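Local coordinates for protein 3-methylornithine synthase (Methanosarcina barkeri, PDB 3T7V) that catalyses the radical isomerisation of L-lysine to (3R)-3-methyl-D-ornithine in pyrrolysine biosynthesis, using a [4Fe-4S] cluster and S-adenosylmethionine, at residues S12-I18 against A46-V50; L28-S33 against I216-I220; E258-S263 against L288-A294; E205-L209 against S222-M226. All coordinates share one frame; numbering follows the deposited sequence.

Interaction 1: S12-I18 against A46-V50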
# COMPACT_ATOMS: atom_id res chain seq x y z
N SER A 12 -16.52 -11.83 -20.74
CA SER A 12 -17.74 -11.94 -19.91
C SER A 12 -17.47 -11.86 -18.38
O SER A 12 -18.36 -11.44 -17.62
CB SER A 12 -18.45 -13.24 -20.23
OG SER A 12 -17.67 -14.35 -19.79
N LEU A 13 -16.27 -12.28 -17.93
CA LEU A 13 -15.98 -12.30 -16.49
C LEU A 13 -16.06 -10.89 -15.89
O LEU A 13 -16.68 -10.73 -14.86
CB LEU A 13 -14.60 -12.92 -16.13
CG LEU A 13 -14.19 -12.84 -14.64
CD1 LEU A 13 -15.24 -13.45 -13.70
CD2 LEU A 13 -12.81 -13.48 -14.39
N GLY A 14 -15.52 -9.89 -16.58
CA GLY A 14 -15.65 -8.49 -16.08
C GLY A 14 -17.11 -8.03 -15.97
O GLY A 14 -17.53 -7.44 -14.97
N ASP A 15 -17.89 -8.36 -16.99
CA ASP A 15 -19.35 -8.06 -17.01
C ASP A 15 -20.11 -8.70 -15.85
O ASP A 15 -20.99 -8.08 -15.24
CB ASP A 15 -19.99 -8.58 -18.30
CG ASP A 15 -19.35 -7.97 -19.57
OD1 ASP A 15 -18.80 -6.84 -19.50
OD2 ASP A 15 -19.42 -8.63 -20.63
N LYS A 16 -19.80 -10.00 -15.62
CA LYS A 16 -20.40 -10.73 -14.54
C LYS A 16 -20.10 -9.99 -13.20
O LYS A 16 -20.98 -9.75 -12.38
CB LYS A 16 -19.89 -12.22 -14.53
CG LYS A 16 -20.30 -13.09 -15.74
CD LYS A 16 -19.49 -14.39 -15.84
CE LYS A 16 -19.76 -15.35 -14.67
NZ LYS A 16 -19.12 -16.70 -14.87
N VAL A 17 -18.84 -9.62 -12.98
CA VAL A 17 -18.50 -8.91 -11.75
C VAL A 17 -19.18 -7.56 -11.58
O VAL A 17 -19.64 -7.19 -10.48
CB VAL A 17 -16.95 -8.80 -11.66
CG1 VAL A 17 -16.52 -7.86 -10.55
CG2 VAL A 17 -16.42 -10.22 -11.44
N ILE A 18 -19.24 -6.81 -12.68
CA ILE A 18 -19.94 -5.52 -12.70
C ILE A 18 -21.39 -5.70 -12.23
O ILE A 18 -21.90 -4.90 -11.44
CB ILE A 18 -19.81 -4.81 -14.09
CG1 ILE A 18 -18.37 -4.33 -14.27
CG2 ILE A 18 -20.81 -3.63 -14.24
CD1 ILE A 18 -18.03 -4.07 -15.74
N ALA A 46 -10.16 -8.41 -18.08
CA ALA A 46 -11.37 -8.43 -17.27
C ALA A 46 -11.30 -7.41 -16.12
O ALA A 46 -12.27 -6.70 -15.79
CB ALA A 46 -11.63 -9.87 -16.71
N ALA A 47 -10.16 -7.43 -15.43
CA ALA A 47 -10.00 -6.45 -14.33
C ALA A 47 -10.02 -5.01 -14.85
O ALA A 47 -10.57 -4.13 -14.17
CB ALA A 47 -8.69 -6.76 -13.60
N ARG A 48 -9.43 -4.71 -16.00
CA ARG A 48 -9.54 -3.34 -16.50
C ARG A 48 -11.00 -2.99 -16.85
O ARG A 48 -11.41 -1.85 -16.65
CB ARG A 48 -8.67 -3.17 -17.74
CG ARG A 48 -7.17 -3.21 -17.52
CD ARG A 48 -6.38 -2.68 -18.72
NE ARG A 48 -6.63 -3.49 -19.96
CZ ARG A 48 -5.93 -4.55 -20.32
NH1 ARG A 48 -4.96 -5.04 -19.53
NH2 ARG A 48 -6.25 -5.16 -21.47
N LYS A 49 -11.80 -3.94 -17.37
CA LYS A 49 -13.20 -3.63 -17.62
C LYS A 49 -13.93 -3.18 -16.36
O LYS A 49 -14.70 -2.22 -16.33
CB LYS A 49 -13.90 -4.86 -18.20
CG LYS A 49 -15.33 -4.56 -18.72
CD LYS A 49 -16.07 -5.78 -19.27
CE LYS A 49 -15.46 -6.27 -20.57
NZ LYS A 49 -16.00 -7.62 -20.95
N VAL A 50 -13.66 -3.89 -15.26
CA VAL A 50 -14.31 -3.61 -13.98
C VAL A 50 -13.81 -2.26 -13.49
O VAL A 50 -14.61 -1.39 -13.12
CB VAL A 50 -13.99 -4.74 -12.92
CG1 VAL A 50 -14.62 -4.39 -11.59
CG2 VAL A 50 -14.59 -6.04 -13.44
O HOH W 1 -14.26 -9.41 -19.20
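The short N-terminal helix 13-18 packs on helix 37-55 through Gly14, Ile18, Ala46 and Val50, a helix pair that precedes the first strand of the barrel. The two short axes cross at -36° and come within 8.2 Å. Gly14 makes this closeness possible: its CA lies 3.8 Å from the carbonyl O of Ala46, and a CB here would come tightly against that O and Lys49 CB. The CG2 branch of Val50 fills the next step. It rests 3.6 Å from Gly14 O and also meets Val17 CG1. Ile18 comes from the other end of the short helix. Its CG1 lies against Val50 CA, while its CD1 reaches Lys49 O and crosses the Lys49 side chain at CG. At the first turn Leu13 CB touches Ala46 CB. Lys49 covers the polar edge. Its CG is anti to the backbone N (chi1 -170°), and the chain bends at chi3, which carries it past Gly14 to Asp15. Lys49 NZ forms a salt bridge with Asp15 OD1 at 3.2 Å, weak as a hydrogen bond. A water accepts from Lys49 NZ at 3.0 Å and from Gly14 N at 2.9 Å, so it links the lysine to the start of helix 13-18. An alanine in place of Lys49 would probably leave Asp15 without this cation and the water without one of its two donors. Leu267 and Pro270 extend the apolar side. The close approach therefore depends on a glycine, and a weak charge pair and a shared water close its polar edge.

Interaction 2: L28-S33 against I216-I220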
# COMPACT_ATOMS: atom_id res chain seq x y z
N LEU A 28 -11.14 -18.52 -7.70
CA LEU A 28 -9.79 -18.04 -7.20
C LEU A 28 -8.74 -19.04 -7.55
O LEU A 28 -7.66 -18.65 -7.96
CB LEU A 28 -9.83 -17.74 -5.69
CG LEU A 28 -10.78 -16.65 -5.28
CD1 LEU A 28 -10.73 -16.45 -3.75
CD2 LEU A 28 -10.45 -15.32 -5.96
N ARG A 29 -8.97 -20.36 -7.31
CA ARG A 29 -7.96 -21.33 -7.67
C ARG A 29 -7.60 -21.27 -9.13
O ARG A 29 -6.45 -21.55 -9.48
CB ARG A 29 -8.36 -22.78 -7.30
CG ARG A 29 -8.35 -23.01 -5.81
CD ARG A 29 -8.89 -24.42 -5.52
NE ARG A 29 -8.87 -24.67 -4.07
CZ ARG A 29 -7.82 -25.14 -3.42
NH1 ARG A 29 -6.66 -25.40 -4.06
NH2 ARG A 29 -7.91 -25.43 -2.13
N THR A 30 -8.62 -21.15 -10.00
CA THR A 30 -8.41 -21.13 -11.42
C THR A 30 -7.62 -19.90 -11.83
O THR A 30 -6.59 -20.01 -12.53
CB THR A 30 -9.74 -21.17 -12.09
OG1 THR A 30 -10.45 -22.33 -11.69
CG2 THR A 30 -9.57 -21.11 -13.68
N LEU A 31 -8.07 -18.73 -11.36
CA LEU A 31 -7.39 -17.46 -11.73
C LEU A 31 -5.96 -17.40 -11.22
O LEU A 31 -5.01 -16.99 -11.95
CB LEU A 31 -8.23 -16.24 -11.25
CG LEU A 31 -9.61 -16.16 -11.94
CD1 LEU A 31 -10.34 -14.94 -11.39
CD2 LEU A 31 -9.55 -16.02 -13.45
N LEU A 32 -5.79 -17.89 -9.99
CA LEU A 32 -4.46 -17.88 -9.40
C LEU A 32 -3.50 -18.88 -10.02
O LEU A 32 -2.29 -18.80 -9.83
CB LEU A 32 -4.53 -17.99 -7.87
CG LEU A 32 -5.17 -16.77 -7.16
CD1 LEU A 32 -5.46 -17.15 -5.69
CD2 LEU A 32 -4.27 -15.49 -7.24
N SER A 33 -4.01 -19.89 -10.75
CA SER A 33 -3.07 -20.86 -11.33
C SER A 33 -2.80 -20.53 -12.82
O SER A 33 -2.14 -21.29 -13.50
CB SER A 33 -3.52 -22.30 -11.08
OG SER A 33 -4.77 -22.44 -11.65
N ILE A 216 -0.99 -21.10 -3.40
CA ILE A 216 -2.37 -20.68 -3.78
C ILE A 216 -3.27 -20.73 -2.58
O ILE A 216 -4.05 -19.78 -2.40
CB ILE A 216 -2.89 -21.53 -4.95
CG1 ILE A 216 -2.18 -21.15 -6.21
CG2 ILE A 216 -4.42 -21.47 -5.10
CD1 ILE A 216 -2.44 -22.07 -7.40
N GLU A 217 -3.24 -21.81 -1.80
CA GLU A 217 -4.21 -21.92 -0.67
C GLU A 217 -3.98 -20.78 0.36
O GLU A 217 -4.95 -20.25 0.90
CB GLU A 217 -4.14 -23.32 -0.06
CG GLU A 217 -4.77 -24.32 -1.05
CD GLU A 217 -4.91 -25.71 -0.42
OE1 GLU A 217 -3.97 -26.11 0.39
OE2 GLU A 217 -5.94 -26.33 -0.75
N SER A 218 -2.71 -20.49 0.64
CA SER A 218 -2.39 -19.41 1.63
C SER A 218 -2.91 -18.09 1.09
O SER A 218 -3.49 -17.29 1.86
CB SER A 218 -0.86 -19.37 1.71
OG SER A 218 -0.40 -18.39 2.57
N THR A 219 -2.76 -17.86 -0.20
CA THR A 219 -3.22 -16.63 -0.83
C THR A 219 -4.74 -16.53 -0.75
O THR A 219 -5.26 -15.42 -0.51
CB THR A 219 -2.71 -16.59 -2.27
OG1 THR A 219 -1.27 -16.67 -2.24
CG2 THR A 219 -3.17 -15.28 -2.96
N ILE A 220 -5.46 -17.63 -1.03
CA ILE A 220 -6.93 -17.57 -0.87
C ILE A 220 -7.35 -17.23 0.54
O ILE A 220 -8.26 -16.42 0.73
CB ILE A 220 -7.53 -18.90 -1.36
CG1 ILE A 220 -7.22 -18.99 -2.84
CG2 ILE A 220 -9.02 -18.92 -1.09
CD1 ILE A 220 -7.72 -20.32 -3.42
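Ile220 sits between Leu28 and Leu32 at the apolar centre. Its CG1 meets Leu32 CD1 at 3.8 Å, and its CG2 meets Leu28 CD1 at 4.0 Å. Its CG1 lies anti to the carbonyl carbon (chi1 -64°), and from there Ile220 CD1 reaches Arg29 CG at 3.7 Å. Leu32 CD1 also touches the methyl CG2 of Thr219, whose hydroxyl bonds to Asp215 O. An alanine at Ile220 would probably open a gap between Leu28, Leu32 and the aliphatic part of Arg29. Ile216 continues the apolar surface toward the end of helix 25-32, where its CD1 lies 3.8 Å from Ser33 CB. At the outer edge the extended Arg29 chain runs over Ile220 to Glu217. Arg29 NH2 bonds to Glu217 OE2 at 2.6 Å, almost straight at 175°. The oxygen lies in the guanidinium plane and uses its anti lone pair, while the carboxylate is turned 67° from that plane. The salt bridge thus edges the apolar contact on its exposed side. Leu256 and Ile261 continue the apolar surface beyond Leu32. The arrangement is an outer helix crossing the start of a barrel helix, here joining helix 25-32, which precedes the first barrel strand, to helix 216-228.

Interaction 3: E258-S263 against L288-A294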
# COMPACT_ATOMS: atom_id res chain seq x y z
N GLU A 258 2.29 -10.57 -8.32
CA GLU A 258 1.53 -9.42 -7.89
C GLU A 258 0.48 -9.01 -8.98
O GLU A 258 -0.61 -8.62 -8.64
CB GLU A 258 2.52 -8.33 -7.58
CG GLU A 258 1.87 -7.04 -7.09
CD GLU A 258 2.87 -5.94 -6.93
OE1 GLU A 258 4.12 -6.25 -6.76
OE2 GLU A 258 2.44 -4.74 -6.94
N LEU A 259 0.82 -9.06 -10.29
CA LEU A 259 -0.16 -8.62 -11.27
C LEU A 259 -1.41 -9.46 -11.31
O LEU A 259 -2.52 -8.96 -11.40
CB LEU A 259 0.47 -8.58 -12.68
CG LEU A 259 1.81 -7.85 -12.81
CD1 LEU A 259 2.20 -7.99 -14.30
CD2 LEU A 259 1.57 -6.39 -12.44
N LYS A 260 -1.22 -10.79 -11.21
CA LYS A 260 -2.37 -11.70 -11.14
C LYS A 260 -3.23 -11.38 -9.91
O LYS A 260 -4.44 -11.37 -9.96
CB LYS A 260 -1.81 -13.17 -11.05
CG LYS A 260 -2.81 -14.27 -11.20
CD LYS A 260 -2.14 -15.54 -11.88
CE LYS A 260 -0.85 -15.84 -11.19
NZ LYS A 260 -0.52 -17.28 -11.47
N ILE A 261 -2.57 -11.12 -8.78
CA ILE A 261 -3.36 -10.92 -7.59
C ILE A 261 -4.05 -9.56 -7.61
O ILE A 261 -5.15 -9.41 -7.11
CB ILE A 261 -2.50 -11.06 -6.32
CG1 ILE A 261 -2.05 -12.57 -6.22
CG2 ILE A 261 -3.23 -10.67 -5.01
CD1 ILE A 261 -0.93 -12.69 -5.24
N ILE A 262 -3.40 -8.54 -8.22
CA ILE A 262 -4.10 -7.22 -8.43
C ILE A 262 -5.41 -7.41 -9.21
O ILE A 262 -6.44 -6.86 -8.86
CB ILE A 262 -3.20 -6.17 -9.08
CG1 ILE A 262 -2.15 -5.69 -8.11
CG2 ILE A 262 -4.04 -5.01 -9.60
CD1 ILE A 262 -1.08 -4.86 -8.79
N SER A 263 -5.29 -8.22 -10.29
CA SER A 263 -6.52 -8.44 -11.08
C SER A 263 -7.57 -9.18 -10.27
O SER A 263 -8.73 -8.83 -10.31
CB SER A 263 -6.22 -9.23 -12.33
OG SER A 263 -5.30 -8.54 -13.15
N LEU A 288 2.26 -1.78 -15.66
CA LEU A 288 1.79 -3.17 -15.63
C LEU A 288 0.69 -3.32 -14.57
O LEU A 288 -0.33 -4.04 -14.73
CB LEU A 288 2.96 -4.08 -15.27
CG LEU A 288 4.05 -4.23 -16.37
CD1 LEU A 288 5.28 -4.98 -15.88
CD2 LEU A 288 3.43 -4.93 -17.56
N ARG A 289 0.91 -2.63 -13.46
CA ARG A 289 -0.06 -2.76 -12.30
C ARG A 289 -1.34 -2.03 -12.59
O ARG A 289 -2.44 -2.57 -12.30
CB ARG A 289 0.60 -2.22 -11.01
CG ARG A 289 1.71 -3.16 -10.49
CD ARG A 289 2.80 -2.45 -9.67
NE ARG A 289 3.66 -3.50 -9.09
CZ ARG A 289 4.63 -4.18 -9.76
NH1 ARG A 289 4.88 -3.94 -11.06
NH2 ARG A 289 5.30 -5.15 -9.12
N LEU A 290 -1.30 -0.83 -13.16
CA LEU A 290 -2.54 -0.20 -13.65
C LEU A 290 -3.26 -1.03 -14.71
O LEU A 290 -4.52 -1.19 -14.65
CB LEU A 290 -2.30 1.22 -14.23
CG LEU A 290 -1.76 2.22 -13.16
CD1 LEU A 290 -1.20 3.45 -13.89
CD2 LEU A 290 -2.90 2.63 -12.18
N ASN A 291 -2.48 -1.65 -15.63
CA ASN A 291 -3.14 -2.51 -16.63
C ASN A 291 -3.61 -3.82 -16.08
O ASN A 291 -4.31 -4.55 -16.78
CB ASN A 291 -2.17 -2.72 -17.79
CG ASN A 291 -2.06 -1.49 -18.65
OD1 ASN A 291 -3.01 -0.65 -18.71
ND2 ASN A 291 -0.94 -1.36 -19.35
N ALA A 292 -3.31 -4.14 -14.83
CA ALA A 292 -3.89 -5.33 -14.16
C ALA A 292 -5.12 -4.92 -13.29
O ALA A 292 -5.76 -5.80 -12.70
CB ALA A 292 -2.86 -5.99 -13.25
N GLY A 293 -5.45 -3.63 -13.23
CA GLY A 293 -6.67 -3.21 -12.50
C GLY A 293 -6.47 -2.25 -11.34
O GLY A 293 -7.41 -1.90 -10.69
N ALA A 294 -5.25 -1.83 -11.10
CA ALA A 294 -5.05 -0.84 -10.02
C ALA A 294 -5.62 0.53 -10.43
O ALA A 294 -5.79 0.84 -11.61
CB ALA A 294 -3.56 -0.69 -9.71
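The guanidinium of Arg289 grips the carboxylate of Glu258 side-on, with the two planes 81° apart. Arg289 NE bonds to Glu258 OE2 at 2.8 Å, and Arg289 NH2 bonds to Glu258 OE1 at 2.9 Å. OE2 lies at the guanidinium edge, near its plane. Both nitrogens meet their oxygens from above the carboxylate plane, so the two groups do not form a flat fork. Thr238 OG1 bonds to the same OE1, and Glu281 pairs with Arg289 NH1, so each charge of the buried pair has a second partner. The aliphatic part of Arg289 is packed too: its CG touches Ile262 CD1 at 3.7 Å and Leu259 CD2 at 3.8 Å. Leu259 CD2 also lies against Leu288 CB.

Ala292 fits against the next turn of helix 258-268. Its CB lies 3.5 Å from Leu259 O and also meets Ile262 CG2. Ser263 OG donates to Ala292 O at 2.8 Å, in the carbonyl plane and on a lone pair. Helix 278-291 ends here in a Schellman motif. Gly293 has phi 120°, where a CB would jam against the preceding carbonyl O. Ala294 N bonds back to Arg289 O, and Gly293 N to Leu290 O. The contact thus joins two neighbouring helices of the TIM-barrel fold, with the side chain of Glu258 about 5 Å from that of Ser277, which binds the methylornithine.

Interaction 4: E205-L209 against S222-M226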
# COMPACT_ATOMS: atom_id res chain seq x y z
N GLU A 205 -6.70 0.66 4.99
CA GLU A 205 -6.05 -0.13 3.91
C GLU A 205 -5.46 -1.37 4.56
O GLU A 205 -4.70 -1.27 5.57
CB GLU A 205 -4.90 0.70 3.28
CG GLU A 205 -4.27 -0.06 2.06
CD GLU A 205 -3.06 0.61 1.39
OE1 GLU A 205 -2.38 1.49 1.96
OE2 GLU A 205 -2.71 0.12 0.24
N ASP A 206 -5.76 -2.50 3.94
CA ASP A 206 -5.11 -3.78 4.30
C ASP A 206 -4.30 -4.22 3.13
O ASP A 206 -4.43 -3.70 2.00
CB ASP A 206 -6.20 -4.82 4.63
CG ASP A 206 -5.72 -6.02 5.47
OD1 ASP A 206 -4.49 -6.10 5.83
OD2 ASP A 206 -6.64 -6.83 5.84
N GLY A 207 -3.39 -5.17 3.40
CA GLY A 207 -2.47 -5.58 2.35
C GLY A 207 -1.90 -6.93 2.65
O GLY A 207 -1.73 -7.31 3.80
N ILE A 208 -1.56 -7.61 1.57
CA ILE A 208 -0.83 -8.89 1.64
C ILE A 208 0.45 -8.90 0.88
O ILE A 208 0.67 -8.05 -0.02
CB ILE A 208 -1.80 -10.00 1.29
CG1 ILE A 208 -2.16 -9.86 -0.16
CG2 ILE A 208 -2.92 -10.06 2.38
CD1 ILE A 208 -3.18 -10.97 -0.65
N LEU A 209 1.39 -9.74 1.30
CA LEU A 209 2.63 -9.93 0.62
C LEU A 209 2.56 -11.17 -0.20
O LEU A 209 2.01 -12.19 0.24
CB LEU A 209 3.71 -10.08 1.65
CG LEU A 209 4.41 -8.97 2.20
CD1 LEU A 209 5.57 -9.49 3.11
CD2 LEU A 209 5.10 -8.17 1.12
N SER A 222 -5.74 -15.49 2.57
CA SER A 222 -5.48 -14.05 2.78
C SER A 222 -6.44 -13.16 2.05
O SER A 222 -6.89 -12.14 2.61
CB SER A 222 -4.07 -13.72 2.37
OG SER A 222 -3.19 -14.36 3.28
N LEU A 223 -6.83 -13.55 0.84
CA LEU A 223 -7.86 -12.76 0.13
C LEU A 223 -9.22 -12.78 0.88
O LEU A 223 -9.88 -11.72 1.03
CB LEU A 223 -8.09 -13.28 -1.32
CG LEU A 223 -6.82 -13.05 -2.20
CD1 LEU A 223 -6.94 -13.90 -3.49
CD2 LEU A 223 -6.69 -11.58 -2.63
N ARG A 224 -9.64 -13.96 1.36
CA ARG A 224 -10.87 -14.06 2.07
C ARG A 224 -10.74 -13.31 3.42
O ARG A 224 -11.69 -12.65 3.85
CB ARG A 224 -11.25 -15.54 2.31
CG ARG A 224 -11.57 -16.30 1.04
CD ARG A 224 -12.81 -15.70 0.44
NE ARG A 224 -13.21 -16.56 -0.69
CZ ARG A 224 -13.91 -16.11 -1.73
NH1 ARG A 224 -14.29 -14.84 -1.76
NH2 ARG A 224 -14.20 -16.93 -2.74
N GLY A 225 -9.57 -13.36 4.07
CA GLY A 225 -9.32 -12.68 5.39
C GLY A 225 -9.46 -11.20 5.20
O GLY A 225 -10.09 -10.52 6.06
N MET A 226 -8.89 -10.69 4.13
CA MET A 226 -8.99 -9.21 3.82
C MET A 226 -10.41 -8.78 3.60
O MET A 226 -10.74 -7.67 4.00
CB MET A 226 -8.12 -8.71 2.59
CG MET A 226 -6.64 -8.56 2.90
SD MET A 226 -5.73 -7.42 1.76
CE MET A 226 -6.29 -8.52 0.51
O HOH W 2 -9.18 -6.19 5.77
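Strand 205-209 and helix 222-226 run nearly antiparallel, with their axes 9.2 Å apart at closest and 173° between directions. Met226 and Ile208 carry most of the contact. The Met226 chain bends at chi3 (-58°), which turns CE back to Ile208 CD1 while Met226 SD lies over the strand backbone, 3.6 Å from Gly207 N. Met226 SD also touches Ile208 CG2 at 3.9 Å. That same Ile208 methyl, CG2, rests 3.8 Å from Ser222 CB, and Ile208 CD1 reaches Leu223 CD2 at 4.1 Å. Val236 of the next strand and Leu265 of helix 258-268 continue this apolar layer.

Asp206 closes the other end. Its OD2 lies 3.4 Å from Met226 CG, so a carboxylate oxygen rests on the aliphatic chain. This buried group is well supplied with donors. Tyr173 OH bonds to OD2, and Gln170 N bonds to OD1. Gly207 N also meets OD1, on the anti side and 34° out of the carboxylate plane. A water donates to Asp206 OD2 at 2.6 Å and to Met226 O at 2.8 Å, bridging strand and helix. Ser222 OG turns to Tyr173 N, outside the contact. Other residues of the same strand serve the active site: Leu209 touches S-adenosylmethionine, and Glu205 pairs with the substrate-binding Arg235. The packing belongs to the beta-alpha-beta unit of strands 203-210 and 233-238 with helix 216-228, the repeating element of the radical SAM barrel.

From the N terminus, interaction 1 closes a short loop of 27 residues that contains helix 25-32. That helix then reaches far along the chain to helix 216-228 in interaction 2, so interactions 1 and 2 cross. Interaction 4 closes a local loop within the barrel. It crosses interaction 2, since 205-209 falls between the two segments of that contact; both use helix 216-228. Interaction 3 follows in series after the other three. Lys260 of interaction 3 bonds to Leu32 O of interaction 2, and Arg48 bonds to Asn291 O. Interaction 1 pairs two N-terminal helices, interaction 2 fastens helix 25-32 to the barrel, and interactions 3 and 4 pack elements within it.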